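Local structure of adenosine monophosphate-protein transferase FICD homolog (5JJ6) at residues B[75-84]-B[319-328]; B[176-187]-B[207-216]. The protein belongs to the Fic/DOC family and is the Caenorhabditis elegans homolog of FICD, an all-helical protein seen here as an assembly of two chains. All coordinates share one frame; numbering follows the deposited sequence.

Contact 1: B[75-84]-B[319-328]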
loop_
_atom_site.group_PDB
_atom_site.type_symbol
_atom_site.label_atom_id
_atom_site.label_comp_id
_atom_site.label_asym_id
_atom_site.label_seq_id
_atom_site.Cartn_x
_atom_site.Cartn_y
_atom_site.Cartn_z
ATOM N N ASP B 75 8.185 -39.547 -22.867
ATOM C CA ASP B 75 9.064 -38.481 -23.316
ATOM C C ASP B 75 9.515 -37.592 -22.142
ATOM O O ASP B 75 10.681 -37.222 -22.047
ATOM C CB ASP B 75 8.365 -37.654 -24.387
ATOM C CG ASP B 75 9.150 -36.435 -24.775
ATOM O OD1 ASP B 75 9.027 -35.401 -24.073
ATOM O OD2 ASP B 75 9.882 -36.501 -25.784
ATOM N N GLN B 76 8.596 -37.262 -21.239
ATOM C CA GLN B 76 8.952 -36.467 -20.053
ATOM C C GLN B 76 10.005 -37.139 -19.156
ATOM O O GLN B 76 10.932 -36.472 -18.650
ATOM C CB GLN B 76 7.686 -36.126 -19.272
ATOM C CG GLN B 76 7.038 -34.920 -19.878
ATOM C CD GLN B 76 7.985 -33.738 -19.881
ATOM O OE1 GLN B 76 8.434 -33.309 -18.822
ATOM N NE2 GLN B 76 8.330 -33.232 -21.063
ATOM N N CYS B 77 9.833 -38.440 -18.932
ATOM C CA CYS B 77 10.844 -39.231 -18.241
ATOM C C CYS B 77 12.219 -39.135 -18.917
ATOM O O CYS B 77 13.235 -38.917 -18.240
ATOM C CB CYS B 77 10.428 -40.702 -18.164
ATOM S SG CYS B 77 9.113 -41.071 -16.993
ATOM N N TYR B 78 12.259 -39.317 -20.241
ATOM C CA TYR B 78 13.547 -39.271 -20.947
ATOM C C TYR B 78 14.183 -37.885 -20.840
ATOM O O TYR B 78 15.394 -37.760 -20.638
ATOM C CB TYR B 78 13.393 -39.657 -22.414
ATOM C CG TYR B 78 12.773 -41.016 -22.632
ATOM C CD1 TYR B 78 13.005 -42.058 -21.745
ATOM C CD2 TYR B 78 11.946 -41.255 -23.730
ATOM C CE1 TYR B 78 12.428 -43.299 -21.941
ATOM C CE2 TYR B 78 11.373 -42.483 -23.935
ATOM C CZ TYR B 78 11.614 -43.500 -23.037
ATOM O OH TYR B 78 11.033 -44.724 -23.233
ATOM N N VAL B 79 13.364 -36.846 -20.958
ATOM C CA VAL B 79 13.875 -35.485 -20.869
ATOM C C VAL B 79 14.491 -35.221 -19.498
ATOM O O VAL B 79 15.585 -34.637 -19.405
ATOM C CB VAL B 79 12.774 -34.443 -21.144
ATOM C CG1 VAL B 79 13.299 -33.029 -20.881
ATOM C CG2 VAL B 79 12.254 -34.571 -22.579
ATOM N N LYS B 80 13.811 -35.662 -18.434
ATOM C CA LYS B 80 14.383 -35.523 -17.094
ATOM C C LYS B 80 15.671 -36.334 -16.894
ATOM O O LYS B 80 16.634 -35.843 -16.284
ATOM C CB LYS B 80 13.359 -35.905 -16.029
ATOM C CG LYS B 80 12.557 -34.695 -15.552
ATOM C CD LYS B 80 11.329 -35.049 -14.733
ATOM C CE LYS B 80 11.647 -35.253 -13.273
ATOM N NZ LYS B 80 10.357 -35.227 -12.514
ATOM N N ALA B 81 15.692 -37.567 -17.400
ATOM C CA ALA B 81 16.884 -38.392 -17.294
ATOM C C ALA B 81 18.070 -37.715 -17.979
ATOM O O ALA B 81 19.177 -37.652 -17.439
ATOM C CB ALA B 81 16.637 -39.755 -17.882
ATOM N N LEU B 82 17.848 -37.198 -19.173
ATOM C CA LEU B 82 18.949 -36.571 -19.877
ATOM C C LEU B 82 19.360 -35.275 -19.179
ATOM O O LEU B 82 20.537 -34.920 -19.175
ATOM C CB LEU B 82 18.571 -36.309 -21.335
ATOM C CG LEU B 82 19.571 -35.540 -22.195
ATOM C CD1 LEU B 82 20.897 -36.292 -22.379
ATOM C CD2 LEU B 82 18.925 -35.180 -23.534
ATOM N N ALA B 83 18.412 -34.590 -18.544
ATOM C CA ALA B 83 18.751 -33.307 -17.924
ATOM C C ALA B 83 19.564 -33.495 -16.651
ATOM O O ALA B 83 20.481 -32.721 -16.378
ATOM C CB ALA B 83 17.499 -32.496 -17.636
ATOM N N TYR B 84 19.233 -34.538 -15.894
ATOM C CA TYR B 84 19.918 -34.838 -14.640
ATOM C C TYR B 84 21.276 -35.471 -14.883
ATOM O O TYR B 84 22.151 -35.429 -14.027
ATOM C CB TYR B 84 19.088 -35.775 -13.765
ATOM C CG TYR B 84 17.797 -35.166 -13.256
ATOM C CD1 TYR B 84 17.596 -33.797 -13.289
ATOM C CD2 TYR B 84 16.802 -35.963 -12.698
ATOM C CE1 TYR B 84 16.431 -33.246 -12.828
ATOM C CE2 TYR B 84 15.634 -35.422 -12.236
ATOM C CZ TYR B 84 15.454 -34.060 -12.301
ATOM O OH TYR B 84 14.289 -33.490 -11.831
ATOM N N HIS B 319 9.317 -26.359 -12.968
ATOM C CA HIS B 319 10.549 -27.077 -12.670
ATOM C C HIS B 319 11.190 -27.540 -13.969
ATOM O O HIS B 319 12.381 -27.276 -14.219
ATOM C CB HIS B 319 10.248 -28.254 -11.740
ATOM C CG HIS B 319 11.375 -29.221 -11.560
ATOM N ND1 HIS B 319 11.178 -30.498 -11.080
ATOM C CD2 HIS B 319 12.703 -29.125 -11.829
ATOM C CE1 HIS B 319 12.336 -31.137 -11.033
ATOM N NE2 HIS B 319 13.275 -30.325 -11.488
ATOM N N VAL B 320 10.369 -28.151 -14.823
ATOM C CA VAL B 320 10.857 -28.706 -16.062
ATOM C C VAL B 320 11.307 -27.587 -16.977
ATOM O O VAL B 320 12.193 -27.788 -17.815
ATOM C CB VAL B 320 9.799 -29.569 -16.738
ATOM C CG1 VAL B 320 10.348 -30.216 -18.020
ATOM C CG2 VAL B 320 9.336 -30.627 -15.770
ATOM N N ALA B 321 10.740 -26.396 -16.806
ATOM C CA ALA B 321 11.138 -25.316 -17.691
ATOM C C ALA B 321 12.587 -24.983 -17.431
ATOM O O ALA B 321 13.342 -24.681 -18.354
ATOM C CB ALA B 321 10.267 -24.096 -17.507
ATOM N N ASN B 322 13.000 -25.125 -16.178
ATOM C CA ASN B 322 14.355 -24.758 -15.823
ATOM C C ASN B 322 15.336 -25.834 -16.256
ATOM O O ASN B 322 16.551 -25.647 -16.168
ATOM C CB ASN B 322 14.458 -24.529 -14.323
ATOM C CG ASN B 322 13.482 -23.476 -13.819
ATOM O OD1 ASN B 322 12.883 -23.660 -12.778
ATOM N ND2 ASN B 322 13.306 -22.386 -14.563
ATOM N N LEU B 323 14.814 -26.953 -16.752
ATOM C CA LEU B 323 15.671 -28.004 -17.274
ATOM C C LEU B 323 15.801 -27.841 -18.785
ATOM O O LEU B 323 16.544 -28.570 -19.443
ATOM C CB LEU B 323 15.124 -29.388 -16.909
ATOM C CG LEU B 323 15.049 -29.699 -15.405
ATOM C CD1 LEU B 323 14.463 -31.090 -15.138
ATOM C CD2 LEU B 323 16.399 -29.507 -14.711
ATOM N N GLY B 324 15.093 -26.849 -19.321
ATOM C CA GLY B 324 15.164 -26.525 -20.734
ATOM C C GLY B 324 13.908 -26.825 -21.521
ATOM O O GLY B 324 13.845 -26.554 -22.721
ATOM N N ASP B 325 12.897 -27.351 -20.840
ATOM C CA ASP B 325 11.688 -27.789 -21.513
ATOM C C ASP B 325 10.427 -27.016 -21.101
ATOM O O ASP B 325 9.865 -27.228 -20.024
ATOM C CB ASP B 325 11.506 -29.281 -21.274
ATOM C CG ASP B 325 10.441 -29.872 -22.142
ATOM O OD1 ASP B 325 9.929 -29.119 -22.997
ATOM O OD2 ASP B 325 10.126 -31.082 -21.983
ATOM N N LEU B 326 9.983 -26.120 -21.973
ATOM C CA LEU B 326 8.818 -25.304 -21.699
ATOM C C LEU B 326 7.524 -26.000 -22.084
ATOM O O LEU B 326 6.455 -25.429 -21.953
ATOM C CB LEU B 326 8.917 -23.969 -22.423
ATOM C CG LEU B 326 9.516 -22.891 -21.534
ATOM C CD1 LEU B 326 9.718 -21.606 -22.278
ATOM C CD2 LEU B 326 8.601 -22.656 -20.321
ATOM N N ARG B 327 7.610 -27.218 -22.593
ATOM C CA ARG B 327 6.415 -27.866 -23.127
ATOM C C ARG B 327 5.404 -28.252 -22.043
ATOM O O ARG B 327 4.215 -28.006 -22.221
ATOM C CB ARG B 327 6.795 -29.095 -23.974
ATOM C CG ARG B 327 7.643 -28.748 -25.225
ATOM C CD ARG B 327 8.093 -30.007 -25.918
ATOM N NE ARG B 327 8.803 -30.856 -24.970
ATOM C CZ ARG B 327 9.071 -32.140 -25.163
ATOM N NH1 ARG B 327 8.662 -32.740 -26.267
ATOM N NH2 ARG B 327 9.708 -32.831 -24.232
ATOM N N PRO B 328 5.859 -28.830 -20.914
ATOM C CA PRO B 328 4.869 -29.142 -19.877
ATOM C C PRO B 328 4.051 -27.931 -19.420
ATOM O O PRO B 328 2.833 -28.044 -19.243
ATOM C CB PRO B 328 5.729 -29.671 -18.728
ATOM C CG PRO B 328 6.910 -30.240 -19.378
ATOM C CD PRO B 328 7.191 -29.346 -20.552
#

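Contact 2: B[176-187]-B[207-216]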
loop_
_atom_site.group_PDB
_atom_site.type_symbol
_atom_site.label_atom_id
_atom_site.label_comp_id
_atom_site.label_asym_id
_atom_site.label_seq_id
_atom_site.Cartn_x
_atom_site.Cartn_y
_atom_site.Cartn_z
ATOM N N ASN B 176 -5.463 -6.957 2.051
ATOM C CA ASN B 176 -4.848 -6.011 1.132
ATOM C C ASN B 176 -4.363 -6.645 -0.177
ATOM O O ASN B 176 -4.391 -5.988 -1.229
ATOM C CB ASN B 176 -3.686 -5.304 1.809
ATOM C CG ASN B 176 -4.135 -4.131 2.631
ATOM O OD1 ASN B 176 -5.263 -3.643 2.470
ATOM N ND2 ASN B 176 -3.259 -3.658 3.515
ATOM N N GLU B 177 -3.919 -7.903 -0.111
ATOM C CA GLU B 177 -3.536 -8.658 -1.301
ATOM C C GLU B 177 -4.733 -8.933 -2.193
ATOM O O GLU B 177 -4.667 -8.744 -3.410
ATOM C CB GLU B 177 -2.863 -9.966 -0.901
ATOM C CG GLU B 177 -1.400 -9.797 -0.517
ATOM C CD GLU B 177 -0.784 -11.053 0.107
ATOM O OE1 GLU B 177 -1.443 -12.128 0.119
ATOM O OE2 GLU B 177 0.377 -10.962 0.575
ATOM N N VAL B 178 -5.837 -9.356 -1.587
ATOM C CA VAL B 178 -7.056 -9.590 -2.346
ATOM C C VAL B 178 -7.484 -8.313 -3.071
ATOM O O VAL B 178 -7.675 -8.303 -4.303
ATOM C CB VAL B 178 -8.182 -10.101 -1.419
ATOM C CG1 VAL B 178 -9.529 -10.053 -2.097
ATOM C CG2 VAL B 178 -7.877 -11.520 -0.979
ATOM N N ILE B 179 -7.599 -7.231 -2.305
ATOM C CA ILE B 179 -8.013 -5.940 -2.852
ATOM C C ILE B 179 -7.096 -5.447 -3.973
ATOM O O ILE B 179 -7.567 -5.058 -5.052
ATOM C CB ILE B 179 -8.122 -4.886 -1.729
ATOM C CG1 ILE B 179 -9.323 -5.227 -0.831
ATOM C CG2 ILE B 179 -8.343 -3.511 -2.309
ATOM C CD1 ILE B 179 -9.132 -4.907 0.641
ATOM N N GLY B 180 -5.793 -5.471 -3.711
ATOM C CA GLY B 180 -4.797 -5.119 -4.711
ATOM C C GLY B 180 -4.906 -5.918 -6.000
ATOM O O GLY B 180 -4.877 -5.340 -7.085
ATOM N N MET B 181 -5.027 -7.242 -5.895
ATOM C CA MET B 181 -5.146 -8.060 -7.094
ATOM C C MET B 181 -6.375 -7.679 -7.896
ATOM O O MET B 181 -6.303 -7.522 -9.114
ATOM C CB MET B 181 -5.216 -9.548 -6.765
ATOM C CG MET B 181 -3.987 -10.358 -7.183
ATOM S SD MET B 181 -3.427 -10.242 -8.916
ATOM C CE MET B 181 -4.981 -10.367 -9.781
ATOM N N ASP B 182 -7.500 -7.515 -7.205
ATOM C CA ASP B 182 -8.737 -7.108 -7.861
ATOM C C ASP B 182 -8.513 -5.801 -8.631
ATOM O O ASP B 182 -8.956 -5.654 -9.772
ATOM C CB ASP B 182 -9.850 -6.966 -6.818
ATOM C CG ASP B 182 -11.178 -6.526 -7.415
ATOM O OD1 ASP B 182 -11.783 -7.324 -8.166
ATOM O OD2 ASP B 182 -11.618 -5.389 -7.127
ATOM N N ALA B 183 -7.816 -4.859 -8.001
ATOM C CA ALA B 183 -7.479 -3.593 -8.646
ATOM C C ALA B 183 -6.693 -3.817 -9.941
ATOM O O ALA B 183 -7.039 -3.276 -11.005
ATOM C CB ALA B 183 -6.689 -2.711 -7.701
ATOM N N ALA B 184 -5.625 -4.606 -9.836
ATOM C CA ALA B 184 -4.785 -4.908 -10.984
ATOM C C ALA B 184 -5.591 -5.530 -12.122
ATOM O O ALA B 184 -5.434 -5.159 -13.277
ATOM C CB ALA B 184 -3.646 -5.832 -10.574
ATOM N N LEU B 185 -6.455 -6.475 -11.787
ATOM C CA LEU B 185 -7.265 -7.159 -12.779
ATOM C C LEU B 185 -8.216 -6.192 -13.487
ATOM O O LEU B 185 -8.376 -6.244 -14.716
ATOM C CB LEU B 185 -8.044 -8.308 -12.125
ATOM C CG LEU B 185 -8.756 -9.280 -13.069
ATOM C CD1 LEU B 185 -7.790 -9.832 -14.102
ATOM C CD2 LEU B 185 -9.359 -10.404 -12.286
ATOM N N ARG B 186 -8.861 -5.323 -12.711
ATOM C CA ARG B 186 -9.795 -4.350 -13.282
ATOM C C ARG B 186 -9.048 -3.423 -14.233
ATOM O O ARG B 186 -9.544 -3.086 -15.307
ATOM C CB ARG B 186 -10.519 -3.555 -12.181
ATOM C CG ARG B 186 -11.856 -4.210 -11.748
ATOM C CD ARG B 186 -12.655 -3.422 -10.692
ATOM N NE ARG B 186 -11.867 -3.069 -9.513
ATOM C CZ ARG B 186 -11.290 -1.881 -9.337
ATOM N NH1 ARG B 186 -11.422 -0.940 -10.269
ATOM N NH2 ARG B 186 -10.581 -1.629 -8.238
ATOM N N PHE B 187 -7.848 -3.024 -13.828
ATOM C CA PHE B 187 -6.989 -2.185 -14.654
ATOM C C PHE B 187 -6.660 -2.875 -15.966
ATOM O O PHE B 187 -6.687 -2.269 -17.046
ATOM C CB PHE B 187 -5.710 -1.860 -13.909
ATOM C CG PHE B 187 -4.706 -1.164 -14.736
ATOM C CD1 PHE B 187 -4.927 0.128 -15.168
ATOM C CD2 PHE B 187 -3.538 -1.809 -15.115
ATOM C CE1 PHE B 187 -3.982 0.789 -15.952
ATOM C CE2 PHE B 187 -2.591 -1.161 -15.898
ATOM C CZ PHE B 187 -2.816 0.143 -16.315
ATOM N N GLU B 207 2.364 -0.735 -13.942
ATOM C CA GLU B 207 1.072 -0.310 -13.407
ATOM C C GLU B 207 0.321 -1.482 -12.843
ATOM O O GLU B 207 -0.346 -1.369 -11.809
ATOM C CB GLU B 207 0.220 0.383 -14.469
ATOM C CG GLU B 207 0.618 1.821 -14.719
ATOM C CD GLU B 207 0.769 2.604 -13.428
ATOM O OE1 GLU B 207 -0.238 2.735 -12.687
ATOM O OE2 GLU B 207 1.901 3.075 -13.159
ATOM N N MET B 208 0.415 -2.610 -13.529
ATOM C CA MET B 208 -0.173 -3.819 -12.993
ATOM C C MET B 208 0.467 -4.189 -11.657
ATOM O O MET B 208 -0.245 -4.537 -10.718
ATOM C CB MET B 208 -0.063 -4.963 -13.987
ATOM C CG MET B 208 -1.193 -4.964 -14.991
ATOM S SD MET B 208 -1.239 -6.477 -15.961
ATOM C CE MET B 208 0.414 -6.499 -16.657
ATOM N N HIS B 209 1.794 -4.103 -11.558
ATOM C CA HIS B 209 2.459 -4.430 -10.294
ATOM C C HIS B 209 2.109 -3.432 -9.191
ATOM O O HIS B 209 1.993 -3.785 -8.016
ATOM C CB HIS B 209 3.974 -4.476 -10.469
ATOM C CG HIS B 209 4.710 -4.897 -9.236
ATOM N ND1 HIS B 209 5.360 -4.001 -8.412
ATOM C CD2 HIS B 209 4.909 -6.120 -8.688
ATOM C CE1 HIS B 209 5.918 -4.653 -7.408
ATOM N NE2 HIS B 209 5.663 -5.942 -7.553
ATOM N N ARG B 210 1.938 -2.180 -9.588
ATOM C CA ARG B 210 1.680 -1.100 -8.653
ATOM C C ARG B 210 0.306 -1.353 -8.068
ATOM O O ARG B 210 0.065 -1.096 -6.896
ATOM C CB ARG B 210 1.774 0.263 -9.353
ATOM C CG ARG B 210 1.482 1.448 -8.470
ATOM C CD ARG B 210 2.093 2.753 -8.991
ATOM N NE ARG B 210 2.349 3.664 -7.869
ATOM C CZ ARG B 210 3.556 4.114 -7.520
ATOM N NH1 ARG B 210 4.629 3.764 -8.230
ATOM N NH2 ARG B 210 3.689 4.925 -6.470
ATOM N N ARG B 211 -0.598 -1.895 -8.870
ATOM C CA ARG B 211 -1.899 -2.252 -8.321
ATOM C C ARG B 211 -1.904 -3.602 -7.563
ATOM O O ARG B 211 -2.622 -3.758 -6.568
ATOM C CB ARG B 211 -2.937 -2.219 -9.430
ATOM C CG ARG B 211 -3.267 -0.782 -9.779
ATOM C CD ARG B 211 -4.079 -0.620 -11.038
ATOM N NE ARG B 211 -4.548 0.757 -11.179
ATOM C CZ ARG B 211 -3.785 1.769 -11.580
ATOM N NH1 ARG B 211 -2.511 1.553 -11.892
ATOM N NH2 ARG B 211 -4.292 2.995 -11.674
ATOM N N VAL B 212 -1.111 -4.566 -8.024
ATOM C CA VAL B 212 -0.977 -5.860 -7.347
ATOM C C VAL B 212 -0.512 -5.664 -5.910
ATOM O O VAL B 212 -1.059 -6.267 -4.987
ATOM C CB VAL B 212 0.010 -6.806 -8.078
ATOM C CG1 VAL B 212 0.477 -7.914 -7.158
ATOM C CG2 VAL B 212 -0.637 -7.409 -9.298
ATOM N N LEU B 213 0.527 -4.856 -5.726
ATOM C CA LEU B 213 1.150 -4.717 -4.409
ATOM C C LEU B 213 0.791 -3.418 -3.691
ATOM O O LEU B 213 1.230 -3.198 -2.564
ATOM C CB LEU B 213 2.672 -4.815 -4.509
ATOM C CG LEU B 213 3.265 -6.217 -4.488
ATOM C CD1 LEU B 213 4.714 -6.118 -4.097
ATOM C CD2 LEU B 213 2.489 -7.094 -3.523
ATOM N N GLY B 214 0.030 -2.552 -4.356
ATOM C CA GLY B 214 -0.288 -1.235 -3.823
ATOM C C GLY B 214 -0.753 -1.185 -2.372
ATOM O O GLY B 214 -0.167 -0.483 -1.543
ATOM N N ASN B 215 -1.838 -1.886 -2.069
ATOM C CA ASN B 215 -2.345 -1.908 -0.711
ATOM C C ASN B 215 -1.475 -2.718 0.246
ATOM O O ASN B 215 -1.221 -2.292 1.365
ATOM C CB ASN B 215 -3.771 -2.438 -0.694
ATOM C CG ASN B 215 -4.686 -1.662 -1.613
ATOM O OD1 ASN B 215 -4.850 -1.994 -2.782
ATOM N ND2 ASN B 215 -5.276 -0.601 -1.086
ATOM N N ALA B 216 -0.998 -3.875 -0.192
ATOM C CA ALA B 216 -0.286 -4.772 0.712
ATOM C C ALA B 216 1.107 -4.261 1.051
ATOM O O ALA B 216 1.551 -4.376 2.188
ATOM C CB ALA B 216 -0.200 -6.164 0.108
HETATM O O HOH W 1 -2.297 -5.292 -2.598
#

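Contact 1: B[75-84]-B[319-328]
Ala83 and Leu323 bring helix 71-84 closest to the turn joining helices 311-321 and 327-346, their CA atoms 6.2 Å apart, the backbones diverging to 8.4 Å between the CA atoms of Gln76 and Pro328. The polar end centres on Asp325. Arg327 grips its carboxylate side-on, NE donating to OD1 and NH2 to OD2, while Asp325 OD1 also accepts from Arg327 N, a capping bond leading into the next helix. Gln76 NE2 donates to Asp325 OD2 at 2.9 Å, from the opposite face of the carboxylate to Arg327 NH2; a bend at chi2 of Gln76 (-58°) turns the amide this way. Asp75 OD1 offers its syn lone pair to Arg327 NH2 in a salt bridge of 2.7 Å, the oxygen tilted out of the guanidinium plane and the carboxylate turned 70° from it. Val79 CG2 lies at the guanidinium edge. Toward the C-terminus of helix 71-84, Leu323 CB meets Ala83 CB at 4.0 Å, and Leu323 CD1 approaches Tyr84 CE1. Gly324, with positive phi, leaves helical geometry in a Schellman motif. Helix 89-120 borders the salt-bridge network, where Thr98 binds Asp75 OD2; helix 55-67 lies against Cys77 and Ala81, and helix 263-277 against Ala321 and Leu326.

Contact 2: B[176-187]-B[207-216]
Phe187 holds CG anti to its backbone N (chi1 172°), which brings its ring toward Arg211, whose chain, with CG beside the backbone N, runs extended from CG to NE. The two side chains cross at about a right angle, yet the guanidinium lies flat over one ring face, the planes 16° apart and the group centres 4.6 Å apart, an off-centre cation-pi stack. Arg211 NH1 also donates to Glu207 OE1 at 2.7 Å, from within the guanidinium plane and on the anti side of the carboxylate oxygen, so stack and salt bridge together fix the rotation of the guanidinium. Met208 CG reaches the ring edge in plane, 3.9 Å from Phe187 CD2, and Glu207 CB adds a contact at CE2.

The helical segments 176-187 and 207-213 run nearly antiparallel, at 154°, their axes 6.9 Å apart at closest. Gly180, with no side chain, faces the backbone of Arg211 and Val212 at this close approach. One helical turn on, Ala184 packs its CB on Val212 CG2 at 3.6 Å, and Met181 SD lies beside the same methyl. At the far end a water donates to Asn176 O at 2.6 Å and to Val212 O at 2.9 Å, and accepts from Ala216 N, bridging the two backbones.

Asn176 and Asn215 each bond to their own counterpart in the second subunit, while His209 stacks on Phe280, its ND1 accepting from Gly222 N and its NE2 donating to Asp282 O. Met181 and Met208 both rest on Leu290 of helix 284-297. The pair is a close antiparallel helix packing with small residues at the crossing, beside helix 284-297 of the Fic fold, and its asparagine end is part of the interface with the second subunit.

Overall arrangement
The two contacts lie on opposite sides of the chain's centre, their own centres 34 Å apart and their nearest atoms about 18 Å apart. Along the chain contact 2 is nested within the loop closed by contact 1, which joins helix 71-84 to the helices near the C-terminus. In sequence, between contact 2 and residues 319-328, comes HPFTDGNGR, recognisable as the Fic motif. Its Phe280 and Asp282 meet His209 of contact 2, and its Arg286 touches Glu177, so contact 2 borders the probable active-site region. Contact 1 reaches the same core more remotely, through helix 263-277, which leads into the motif. Contact 2 touches the second subunit, whereas contact 1 does not.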